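Local coordinates for protein SYE1 (PDB 4AWT) that binds FMN and, like its old-yellow-enzyme relatives, probably uses it to reduce carbon-carbon double bonds with NAD(P)H as electron source, at residues A[98-103]-A[231-236]; A[178-183]-A[212-217]; A[216-221]-A[257-262]. The protein carries 1 engineered substitution. One frame throughout, in Å; residues are numbered along the deposited sequence. Where two conformers were deposited one is given.

Contact 1 (A[98-103]-A[231-236]); sequences FAQLWH and GVRLAP. With FMN (flavin mononucleotide), chain B.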
loop_
_atom_site.group_PDB
_atom_site.type_symbol
_atom_site.label_atom_id
_atom_site.label_comp_id
_atom_site.label_asym_id
_atom_site.label_seq_id
_atom_site.Cartn_x
_atom_site.Cartn_y
_atom_site.Cartn_z
ATOM N N PHE A 98 8.614 -3.325 -4.969
ATOM C CA PHE A 98 8.157 -1.942 -5.103
ATOM C C PHE A 98 8.010 -1.333 -3.722
ATOM O O PHE A 98 7.622 -2.024 -2.779
ATOM C CB PHE A 98 6.829 -1.849 -5.845
ATOM C CG PHE A 98 6.894 -1.882 -7.363
ATOM C CD1 PHE A 98 7.811 -2.652 -8.064
ATOM C CD2 PHE A 98 5.987 -1.119 -8.095
ATOM C CE1 PHE A 98 7.824 -2.656 -9.450
ATOM C CE2 PHE A 98 6.003 -1.127 -9.483
ATOM C CZ PHE A 98 6.908 -1.897 -10.160
ATOM N N ALA A 99 8.277 -0.033 -3.597
ATOM C CA ALA A 99 8.090 0.698 -2.361
ATOM C C ALA A 99 6.705 1.330 -2.330
ATOM O O ALA A 99 6.371 2.074 -3.250
ATOM C CB ALA A 99 9.114 1.814 -2.205
ATOM N N GLN A 100 5.929 1.097 -1.277
ATOM C CA GLN A 100 4.618 1.732 -1.160
ATOM C C GLN A 100 4.769 3.111 -0.521
ATOM O O GLN A 100 4.987 3.245 0.668
ATOM C CB GLN A 100 3.615 0.903 -0.375
ATOM C CG GLN A 100 2.256 1.590 -0.476
ATOM C CD GLN A 100 1.208 0.999 0.400
ATOM O OE1 GLN A 100 1.334 0.988 1.639
ATOM N NE2 GLN A 100 0.114 0.550 -0.200
ATOM N N LEU A 101 4.639 4.166 -1.346
ATOM C CA LEU A 101 4.785 5.536 -0.858
ATOM C C LEU A 101 3.519 5.958 -0.134
ATOM O O LEU A 101 2.422 5.905 -0.701
ATOM C CB LEU A 101 5.072 6.470 -2.018
ATOM C CG LEU A 101 6.252 6.105 -2.898
ATOM C CD1 LEU A 101 6.460 7.194 -3.952
ATOM C CD2 LEU A 101 7.523 5.885 -2.097
ATOM N N TRP A 102 3.690 6.415 1.108
ATOM C CA TRP A 102 2.565 6.608 2.018
ATOM C C TRP A 102 2.453 8.062 2.489
ATOM O O TRP A 102 3.422 8.642 2.984
ATOM C CB TRP A 102 2.723 5.726 3.252
ATOM C CG TRP A 102 1.467 5.308 3.933
ATOM C CD1 TRP A 102 0.163 5.495 3.589
ATOM C CD2 TRP A 102 1.460 4.511 5.118
ATOM N NE1 TRP A 102 -0.655 4.851 4.489
ATOM C CE2 TRP A 102 0.117 4.226 5.415
ATOM C CE3 TRP A 102 2.471 3.983 5.931
ATOM C CZ2 TRP A 102 -0.229 3.422 6.503
ATOM C CZ3 TRP A 102 2.098 3.182 6.990
ATOM C CH2 TRP A 102 0.805 2.920 7.260
ATOM N N HIS A 103 1.228 8.578 2.441
ATOM C CA HIS A 103 0.832 9.752 3.227
ATOM C C HIS A 103 -0.528 9.419 3.804
ATOM O O HIS A 103 -1.489 9.174 3.075
ATOM C CB HIS A 103 0.777 11.044 2.414
ATOM C CG HIS A 103 0.708 12.281 3.271
ATOM N ND1 HIS A 103 -0.146 12.439 4.270
ATOM C CD2 HIS A 103 1.518 13.363 3.208
ATOM C CE1 HIS A 103 0.082 13.612 4.818
ATOM N NE2 HIS A 103 1.090 14.208 4.196
ATOM N N GLY A 231 2.958 1.868 -9.795
ATOM C CA GLY A 231 1.668 1.233 -9.541
ATOM C C GLY A 231 0.870 2.115 -8.604
ATOM O O GLY A 231 1.424 2.992 -7.934
ATOM N N VAL A 232 -0.446 1.871 -8.525
ATOM C CA VAL A 232 -1.316 2.617 -7.653
ATOM C C VAL A 232 -2.262 1.649 -6.954
ATOM O O VAL A 232 -2.795 0.753 -7.606
ATOM C CB VAL A 232 -2.112 3.690 -8.406
ATOM C CG1 VAL A 232 -3.097 4.419 -7.501
ATOM C CG2 VAL A 232 -1.173 4.680 -9.083
ATOM N N ARG A 233 -2.515 1.877 -5.667
ATOM C CA ARG A 233 -3.468 1.102 -4.891
ATOM C C ARG A 233 -4.707 1.945 -4.609
ATOM O O ARG A 233 -4.608 3.085 -4.154
ATOM C CB ARG A 233 -2.848 0.619 -3.583
ATOM C CG ARG A 233 -3.583 -0.605 -3.045
ATOM C CD ARG A 233 -2.907 -1.257 -1.858
ATOM N NE ARG A 233 -3.351 -2.641 -1.754
ATOM C CZ ARG A 233 -3.324 -3.416 -0.682
ATOM N NH1 ARG A 233 -3.079 -2.948 0.504
ATOM N NH2 ARG A 233 -3.629 -4.710 -0.822
ATOM N N LEU A 234 -5.886 1.338 -4.860
ATOM C CA LEU A 234 -7.193 1.932 -4.625
ATOM C C LEU A 234 -8.049 0.997 -3.777
ATOM O O LEU A 234 -7.861 -0.226 -3.808
ATOM C CB LEU A 234 -7.951 2.232 -5.935
ATOM C CG LEU A 234 -7.270 3.225 -6.869
ATOM C CD1 LEU A 234 -8.116 3.349 -8.138
ATOM C CD2 LEU A 234 -7.064 4.600 -6.234
ATOM N N ALA A 235 -9.021 1.571 -3.076
ATOM C CA ALA A 235 -9.986 0.837 -2.273
ATOM C C ALA A 235 -11.378 1.350 -2.573
ATOM O O ALA A 235 -11.909 2.220 -1.875
ATOM C CB ALA A 235 -9.684 0.965 -0.815
ATOM N N PRO A 236 -12.021 0.853 -3.628
ATOM C CA PRO A 236 -13.304 1.433 -4.037
ATOM C C PRO A 236 -14.402 1.298 -3.002
ATOM O O PRO A 236 -15.242 2.213 -2.909
ATOM C CB PRO A 236 -13.647 0.663 -5.314
ATOM C CG PRO A 236 -12.315 0.225 -5.877
ATOM C CD PRO A 236 -11.499 -0.110 -4.623
HETATM N N1 FMN B . -2.171 -2.156 3.189
HETATM C C2 FMN B . -1.465 -1.178 2.632
HETATM O O2 FMN B . -1.766 -0.695 1.508
HETATM N N3 FMN B . -0.358 -0.659 3.287
HETATM C C4 FMN B . 0.069 -1.113 4.524
HETATM O O4 FMN B . 1.144 -0.659 4.997
HETATM C C4A FMN B . -0.747 -2.059 5.142
HETATM N N5 FMN B . -0.453 -2.508 6.428
HETATM C C5A FMN B . -1.028 -3.744 6.833
HETATM C C6 FMN B . -0.575 -4.367 7.969
HETATM C C7 FMN B . -1.097 -5.612 8.395
HETATM C C7M FMN B . -0.461 -6.292 9.583
HETATM C C8 FMN B . -2.112 -6.165 7.675
HETATM C C8M FMN B . -2.707 -7.510 8.041
HETATM C C9 FMN B . -2.595 -5.527 6.514
HETATM C C9A FMN B . -2.054 -4.317 6.074
HETATM N N10 FMN B . -2.491 -3.707 4.880
HETATM C C10 FMN B . -1.795 -2.620 4.386
HETATM C "C1'" FMN B . -3.525 -4.362 4.073
HETATM C "C2'" FMN B . -3.005 -5.575 3.280
HETATM O "O2'" FMN B . -2.138 -5.161 2.239
HETATM C "C3'" FMN B . -4.122 -6.361 2.620
HETATM O "O3'" FMN B . -4.769 -5.613 1.603
HETATM C "C4'" FMN B . -5.186 -6.912 3.586
HETATM O "O4'" FMN B . -4.599 -7.496 4.739
HETATM C "C5'" FMN B . -6.161 -7.851 2.901
HETATM O "O5'" FMN B . -5.495 -9.018 2.389
HETATM P P FMN B . -5.536 -10.394 3.234
HETATM O O1P FMN B . -4.727 -10.153 4.484
HETATM O O2P FMN B . -6.986 -10.692 3.542
HETATM O O3P FMN B . -4.893 -11.385 2.296
#
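Gln100 and Arg233 barely touch each other, yet both hold the same flavin oxygen. Across the contact NE2 of Gln100 only grazes CD of Arg233 at 3.9 Å, and the backbones stay apart, with the CA atoms of Gln100 and Val232 separated by 8.8 Å. That spacing is what the barrel dictates, since strand 177-181 runs between strands 96-102 and 230-234 and takes the backbone hydrogen bonds on its flanks. Further back, the edge of the Phe98 ring meets the backbone N of Gly231.

The Gln100 side chain is stretched out, CG anti to N (chi1 -173°), and brings its amide alongside the pyrimidine ring of FMN. FMN N3 donates to Gln100 OE1 at 2.9 Å and an angle of 161°, while Gln100 NE2 returns a bond to FMN O2 at 2.8 Å and 168°. NE2 is also bonded to Glu179 OE2, which fixes which way round the amide sits.

Arg233 comes to the cofactor from the neighbouring side. Its NH1 gives FMN O2 a second bond, at 2.8 Å, and lies 2.9 Å from FMN N1, which sits at the guanidinium edge in its plane. The same NH1 reaches ribityl O2' at 3.0 Å, and NH2 binds O3' of the ribityl chain at 2.8 Å, so one guanidinium spans both the ring and the sugar-like tail.

The pairing reads the ring chemically: a donor at N3 meets an acceptor, and the carbonyl O2 meets two donors. A positive guanidinium beside N1 and O2 would be expected to stabilise negative charge there, consistent with favouring the reduced flavin in its anionic form.

Contact 2 (A[178-183]-A[212-217]); sequences IELHAA and RFLDEV. With FMN (flavin mononucleotide), chain B.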
loop_
_atom_site.group_PDB
_atom_site.type_symbol
_atom_site.label_atom_id
_atom_site.label_comp_id
_atom_site.label_asym_id
_atom_site.label_seq_id
_atom_site.Cartn_x
_atom_site.Cartn_y
_atom_site.Cartn_z
ATOM N N ILE A 178 7.534 1.938 -7.519
ATOM C CA ILE A 178 6.788 2.401 -6.377
ATOM C C ILE A 178 5.312 2.067 -6.563
ATOM O O ILE A 178 4.828 1.998 -7.686
ATOM C CB ILE A 178 6.991 3.905 -6.092
ATOM C CG1 ILE A 178 6.400 4.822 -7.157
ATOM C CG2 ILE A 178 8.466 4.167 -5.876
ATOM C CD1 ILE A 178 4.944 5.194 -7.010
ATOM N N GLU A 179 4.625 1.927 -5.440
ATOM C CA GLU A 179 3.180 1.838 -5.398
ATOM C C GLU A 179 2.682 3.048 -4.657
ATOM O O GLU A 179 3.048 3.304 -3.498
ATOM C CB GLU A 179 2.705 0.577 -4.676
ATOM C CG GLU A 179 1.190 0.444 -4.701
ATOM C CD GLU A 179 0.687 -0.785 -3.967
ATOM O OE1 GLU A 179 0.732 -1.888 -4.606
ATOM O OE2 GLU A 179 0.267 -0.670 -2.807
ATOM N N LEU A 180 1.799 3.832 -5.292
ATOM C CA LEU A 180 1.162 4.944 -4.598
ATOM C C LEU A 180 0.021 4.419 -3.755
ATOM O O LEU A 180 -0.941 3.860 -4.275
ATOM C CB LEU A 180 0.629 5.925 -5.622
ATOM C CG LEU A 180 -0.137 7.117 -5.058
ATOM C CD1 LEU A 180 0.765 7.942 -4.132
ATOM C CD2 LEU A 180 -0.708 7.958 -6.186
ATOM N N HIS A 181 0.090 4.627 -2.442
ATOM C CA HIS A 181 -1.019 4.226 -1.568
ATOM C C HIS A 181 -2.116 5.290 -1.704
ATOM O O HIS A 181 -2.034 6.344 -1.072
ATOM C CB HIS A 181 -0.586 4.087 -0.128
ATOM C CG HIS A 181 -1.560 3.330 0.714
ATOM N ND1 HIS A 181 -2.820 3.065 0.306
ATOM C CD2 HIS A 181 -1.337 2.745 1.923
ATOM C CE1 HIS A 181 -3.368 2.346 1.267
ATOM N NE2 HIS A 181 -2.514 2.120 2.244
ATOM N N ALA A 182 -3.120 5.033 -2.515
ATOM C CA ALA A 182 -4.270 5.883 -2.678
ATOM C C ALA A 182 -5.531 5.208 -2.166
ATOM O O ALA A 182 -6.644 5.563 -2.567
ATOM C CB ALA A 182 -4.412 6.340 -4.136
ATOM N N ALA A 183 -5.354 4.315 -1.206
ATOM C CA ALA A 183 -6.379 3.419 -0.690
ATOM C C ALA A 183 -6.533 3.602 0.816
ATOM O O ALA A 183 -5.929 4.469 1.438
ATOM C CB ALA A 183 -6.030 1.986 -1.096
ATOM N N ARG A 212 -8.534 15.004 -9.014
ATOM C CA ARG A 212 -7.449 15.881 -9.460
ATOM C C ARG A 212 -6.177 15.648 -8.668
ATOM O O ARG A 212 -5.083 15.630 -9.258
ATOM C CB ARG A 212 -7.909 17.348 -9.370
ATOM C CG ARG A 212 -6.880 18.278 -10.007
ATOM C CD ARG A 212 -7.361 19.742 -9.898
ATOM N NE ARG A 212 -8.688 19.941 -10.462
ATOM C CZ ARG A 212 -9.011 19.979 -11.707
ATOM N NH1 ARG A 212 -8.079 19.903 -12.649
ATOM N NH2 ARG A 212 -10.314 20.106 -12.018
ATOM N N PHE A 213 -6.252 15.518 -7.353
ATOM C CA PHE A 213 -5.045 15.327 -6.560
ATOM C C PHE A 213 -4.362 14.018 -6.965
ATOM O O PHE A 213 -3.155 13.980 -7.198
ATOM C CB PHE A 213 -5.368 15.383 -5.086
ATOM C CG PHE A 213 -4.166 15.379 -4.183
ATOM C CD1 PHE A 213 -3.152 16.290 -4.317
ATOM C CD2 PHE A 213 -4.077 14.445 -3.157
ATOM C CE1 PHE A 213 -2.067 16.281 -3.447
ATOM C CE2 PHE A 213 -2.997 14.446 -2.291
ATOM C CZ PHE A 213 -2.021 15.401 -2.410
ATOM N N LEU A 214 -5.143 12.934 -7.101
ATOM C CA LEU A 214 -4.611 11.679 -7.615
ATOM C C LEU A 214 -3.906 11.894 -8.940
ATOM O O LEU A 214 -2.788 11.419 -9.177
ATOM C CB LEU A 214 -5.747 10.677 -7.767
ATOM C CG LEU A 214 -5.370 9.355 -8.424
ATOM C CD1 LEU A 214 -4.419 8.521 -7.574
ATOM C CD2 LEU A 214 -6.628 8.543 -8.727
ATOM N N ASP A 215 -4.591 12.589 -9.885
ATOM C CA ASP A 215 -4.043 12.825 -11.185
ATOM C C ASP A 215 -2.681 13.505 -11.122
ATOM O O ASP A 215 -1.728 13.136 -11.790
ATOM C CB ASP A 215 -5.038 13.658 -12.004
ATOM C CG ASP A 215 -4.650 13.813 -13.439
ATOM O OD1 ASP A 215 -4.284 12.855 -14.089
ATOM O OD2 ASP A 215 -4.944 14.876 -13.973
ATOM N N GLU A 216 -2.618 14.579 -10.309
ATOM C CA GLU A 216 -1.425 15.369 -10.229
ATOM C C GLU A 216 -0.280 14.652 -9.546
ATOM O O GLU A 216 0.895 14.780 -9.939
ATOM C CB GLU A 216 -1.736 16.698 -9.530
ATOM C CG GLU A 216 -2.650 17.573 -10.382
ATOM C CD GLU A 216 -3.069 18.876 -9.744
ATOM O OE1 GLU A 216 -2.716 19.094 -8.568
ATOM O OE2 GLU A 216 -3.778 19.667 -10.377
ATOM N N VAL A 217 -0.583 13.875 -8.493
ATOM C CA VAL A 217 0.440 13.068 -7.846
ATOM C C VAL A 217 0.985 12.031 -8.819
ATOM O O VAL A 217 2.193 11.869 -8.952
ATOM C CB VAL A 217 -0.089 12.439 -6.548
ATOM C CG1 VAL A 217 0.931 11.431 -6.000
ATOM C CG2 VAL A 217 -0.407 13.471 -5.495
HETATM N N1 FMN B . -2.171 -2.156 3.189
HETATM C C2 FMN B . -1.465 -1.178 2.632
HETATM O O2 FMN B . -1.766 -0.695 1.508
HETATM N N3 FMN B . -0.358 -0.659 3.287
HETATM C C4 FMN B . 0.069 -1.113 4.524
HETATM O O4 FMN B . 1.144 -0.659 4.997
HETATM C C4A FMN B . -0.747 -2.059 5.142
HETATM N N5 FMN B . -0.453 -2.508 6.428
HETATM C C5A FMN B . -1.028 -3.744 6.833
HETATM C C6 FMN B . -0.575 -4.367 7.969
HETATM C C7 FMN B . -1.097 -5.612 8.395
HETATM C C7M FMN B . -0.461 -6.292 9.583
HETATM C C8 FMN B . -2.112 -6.165 7.675
HETATM C C8M FMN B . -2.707 -7.510 8.041
HETATM C C9 FMN B . -2.595 -5.527 6.514
HETATM C C9A FMN B . -2.054 -4.317 6.074
HETATM N N10 FMN B . -2.491 -3.707 4.880
HETATM C C10 FMN B . -1.795 -2.620 4.386
HETATM C "C1'" FMN B . -3.525 -4.362 4.073
HETATM C "C2'" FMN B . -3.005 -5.575 3.280
HETATM O "O2'" FMN B . -2.138 -5.161 2.239
HETATM C "C3'" FMN B . -4.122 -6.361 2.620
HETATM O "O3'" FMN B . -4.769 -5.613 1.603
HETATM C "C4'" FMN B . -5.186 -6.912 3.586
HETATM O "O4'" FMN B . -4.599 -7.496 4.739
HETATM C "C5'" FMN B . -6.161 -7.851 2.901
HETATM O "O5'" FMN B . -5.495 -9.018 2.389
HETATM P P FMN B . -5.536 -10.394 3.234
HETATM O O1P FMN B . -4.727 -10.153 4.484
HETATM O O2P FMN B . -6.986 -10.692 3.542
HETATM O O3P FMN B . -4.893 -11.385 2.296
#
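Leu180 lays its CD2 methyl over two side chains of the helix, 3.8 Å from Val217 CG1 and 4.0 Å from Leu214 CD1. Its other branch, CD1, also lies 4.0 Å from Val217 CG1, so that single valine methyl rests against both ends of the leucine fork. The two side chains cross obliquely, as do those of Leu180 and Leu214. Leu214 starts out along the flank of the helix, and a CG anti to the backbone N (chi1 174°) swings its CD1 back to the strand, where it also meets Ala182 CB at 4.1 Å.

This is strand-to-helix packing of a TIM barrel: strand 177-181 leads, by way of the short helices 187-192 and 207-210, to helix 212-225 and on to the adjacent parallel strand 230-234, a right-handed beta-alpha-beta crossover. Leu180 and Ala182 face the helical layer, while Glu179 and His181 point into the barrel. There Glu179 is held by Tyr266 and His268, and the His181 ring presents a face to FMN O2, NE2 lying 3.0 Å from that oxygen. On its other nitrogen, ND1, His181 accepts a bond from Ala183 N at 3.2 Å, with the donor tilted 21° out of the ring plane; this ties the turn after the strand to the ring. Tyr163 of helix 153-172 touches both Leu180 and Val217, and Ile188 packs on Leu180 and Ala182.

Contact 3 (A[216-221]-A[257-262]); sequences EVVAAL and ALLNKH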
loop_
_atom_site.group_PDB
_atom_site.type_symbol
_atom_site.label_atom_id
_atom_site.label_comp_id
_atom_site.label_asym_id
_atom_site.label_seq_id
_atom_site.Cartn_x
_atom_site.Cartn_y
_atom_site.Cartn_z
ATOM N N GLU A 216 -2.618 14.579 -10.309
ATOM C CA GLU A 216 -1.425 15.369 -10.229
ATOM C C GLU A 216 -0.280 14.652 -9.546
ATOM O O GLU A 216 0.895 14.780 -9.939
ATOM C CB GLU A 216 -1.736 16.698 -9.530
ATOM C CG GLU A 216 -2.650 17.573 -10.382
ATOM C CD GLU A 216 -3.069 18.876 -9.744
ATOM O OE1 GLU A 216 -2.716 19.094 -8.568
ATOM O OE2 GLU A 216 -3.778 19.667 -10.377
ATOM N N VAL A 217 -0.583 13.875 -8.493
ATOM C CA VAL A 217 0.440 13.068 -7.846
ATOM C C VAL A 217 0.985 12.031 -8.819
ATOM O O VAL A 217 2.193 11.869 -8.952
ATOM C CB VAL A 217 -0.089 12.439 -6.548
ATOM C CG1 VAL A 217 0.931 11.431 -6.000
ATOM C CG2 VAL A 217 -0.407 13.471 -5.495
ATOM N N VAL A 218 0.082 11.301 -9.508
ATOM C CA VAL A 218 0.531 10.290 -10.468
ATOM C C VAL A 218 1.358 10.925 -11.562
ATOM O O VAL A 218 2.377 10.379 -11.969
ATOM C CB VAL A 218 -0.641 9.471 -10.977
ATOM C CG1 VAL A 218 -0.234 8.575 -12.132
ATOM C CG2 VAL A 218 -1.233 8.653 -9.836
ATOM N N ALA A 219 0.931 12.090 -12.063
ATOM C CA ALA A 219 1.722 12.728 -13.115
ATOM C C ALA A 219 3.132 12.994 -12.653
ATOM O O ALA A 219 4.079 12.782 -13.413
ATOM C CB ALA A 219 1.062 14.055 -13.532
ATOM N N ALA A 220 3.298 13.462 -11.416
ATOM C CA ALA A 220 4.613 13.746 -10.902
ATOM C C ALA A 220 5.448 12.480 -10.722
ATOM O O ALA A 220 6.637 12.455 -11.018
ATOM C CB ALA A 220 4.509 14.488 -9.588
ATOM N N LEU A 221 4.812 11.403 -10.232
ATOM C CA LEU A 221 5.526 10.131 -10.065
ATOM C C LEU A 221 6.006 9.597 -11.378
ATOM O O LEU A 221 7.157 9.139 -11.508
ATOM C CB LEU A 221 4.595 9.140 -9.360
ATOM C CG LEU A 221 4.219 9.484 -7.939
ATOM C CD1 LEU A 221 3.061 8.611 -7.476
ATOM C CD2 LEU A 221 5.395 9.323 -6.990
ATOM N N ALA A 257 -9.844 4.539 -15.338
ATOM C CA ALA A 257 -9.594 5.054 -16.658
ATOM C C ALA A 257 -8.571 6.200 -16.654
ATOM O O ALA A 257 -7.744 6.299 -17.573
ATOM C CB ALA A 257 -10.906 5.558 -17.272
ATOM N N LEU A 258 -8.595 7.032 -15.625
ATOM C CA LEU A 258 -7.599 8.084 -15.469
ATOM C C LEU A 258 -6.217 7.489 -15.369
ATOM O O LEU A 258 -5.228 7.942 -15.991
ATOM C CB LEU A 258 -7.994 8.880 -14.229
ATOM C CG LEU A 258 -7.183 10.078 -13.773
ATOM C CD1 LEU A 258 -8.018 11.039 -12.948
ATOM C CD2 LEU A 258 -6.020 9.647 -12.886
ATOM N N LEU A 259 -6.092 6.461 -14.526
ATOM C CA LEU A 259 -4.803 5.829 -14.334
ATOM C C LEU A 259 -4.323 5.100 -15.582
ATOM O O LEU A 259 -3.145 5.053 -15.889
ATOM C CB LEU A 259 -4.887 4.925 -13.113
ATOM C CG LEU A 259 -5.133 5.681 -11.786
ATOM C CD1 LEU A 259 -5.359 4.663 -10.670
ATOM C CD2 LEU A 259 -3.977 6.608 -11.457
ATOM N N ASN A 260 -5.295 4.542 -16.334
ATOM C CA ASN A 260 -4.987 3.938 -17.615
ATOM C C ASN A 260 -4.337 4.969 -18.549
ATOM O O ASN A 260 -3.408 4.645 -19.285
ATOM C CB ASN A 260 -6.244 3.374 -18.217
ATOM C CG ASN A 260 -5.940 2.471 -19.378
ATOM O OD1 ASN A 260 -5.333 1.398 -19.156
ATOM N ND2 ASN A 260 -6.283 2.843 -20.581
ATOM N N LYS A 261 -4.858 6.191 -18.549
ATOM C CA LYS A 261 -4.330 7.282 -19.391
ATOM C C LYS A 261 -2.860 7.554 -19.078
ATOM O O LYS A 261 -2.053 7.863 -19.942
ATOM C CB LYS A 261 -5.086 8.577 -19.193
ATOM C CG LYS A 261 -6.438 8.707 -19.828
ATOM C CD LYS A 261 -7.045 10.083 -19.956
ATOM C CE LYS A 261 -7.932 10.140 -21.201
ATOM N NZ LYS A 261 -8.627 11.466 -21.364
ATOM N N HIS A 262 -2.515 7.480 -17.793
ATOM C CA HIS A 262 -1.134 7.632 -17.354
ATOM C C HIS A 262 -0.271 6.426 -17.633
ATOM O O HIS A 262 0.953 6.504 -17.440
ATOM C CB HIS A 262 -1.078 7.936 -15.859
ATOM C CG HIS A 262 -1.494 9.316 -15.489
ATOM N ND1 HIS A 262 -0.679 10.407 -15.701
ATOM C CD2 HIS A 262 -2.596 9.765 -14.917
ATOM C CE1 HIS A 262 -1.297 11.456 -15.264
ATOM N NE2 HIS A 262 -2.469 11.125 -14.759
#
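The imidazole of His262 takes the CG1 methyl of Val218 on one face, 3.6 Å above the ring plane and off-centre, nearer the ring's edge. Measured to the ring centroid the distance from Val218 CG1 is 3.9 Å, at 20° from the normal, a CH-pi contact over the face. At the edge, in the plane, lies CD2 of Leu258, though this leucine has two deposited conformers and the contact is doubtful. Ala219 approaches the ring obliquely, its CB 3.9 Å from CE1 of His262.

Val218 uses its two branches for two partners. CG1 stands anti to the backbone N (chi1 171°) and goes to the histidine, whose CG is the ring atom nearest that methyl, at 3.7 Å, while CG2 turns to the leucine beside it and sits 3.8 Å from Leu259 CD2; these two side chains cross at about a right angle. His262 itself points toward helix 212-225. The far nitrogen, NE2, is hydrogen-bonded to Asp215 OD1, one turn back on the same helix, which limits how the ring can rotate. With an alanine here, Asp215 would probably lose its imidazole mate and the CG1 methyl of Val218 the flat surface it rests on, opening a gap between the two helices.

The contact joins two consecutive outer helices of the barrel, 212-225 and 248-261, on either side of strand 230-234 in the chain. On the barrel side, Val218 and Leu259 both rest on Val232 of that strand and on Ile264 in the loop leading to strand 266-270. Val218 also reaches Leu180 of strand 177-181, while Ala219 sits at the outer, solvent-facing side of the contact.

Going from the N terminus, strand 96-102 passes first and waits for its partner until strand 230-234, where contact 1 closes a loop of 127 residues. Within that span lies contact 2, which strand 177-181 opens and the start of helix 212-225 closes. Contact 3 begins on the same helix, sharing Glu216 and Val217 with contact 2, and ends at residues 257-262, beyond the close of contact 1, so these two loops cross. Contact 1 joins strands across the barrel interior at the FMN, contact 2 fastens an adjacent strand to the helical layer, and contact 3 links two successive helices. Leu180, Val218, Val232 and Leu259 carry the packing from one to the next.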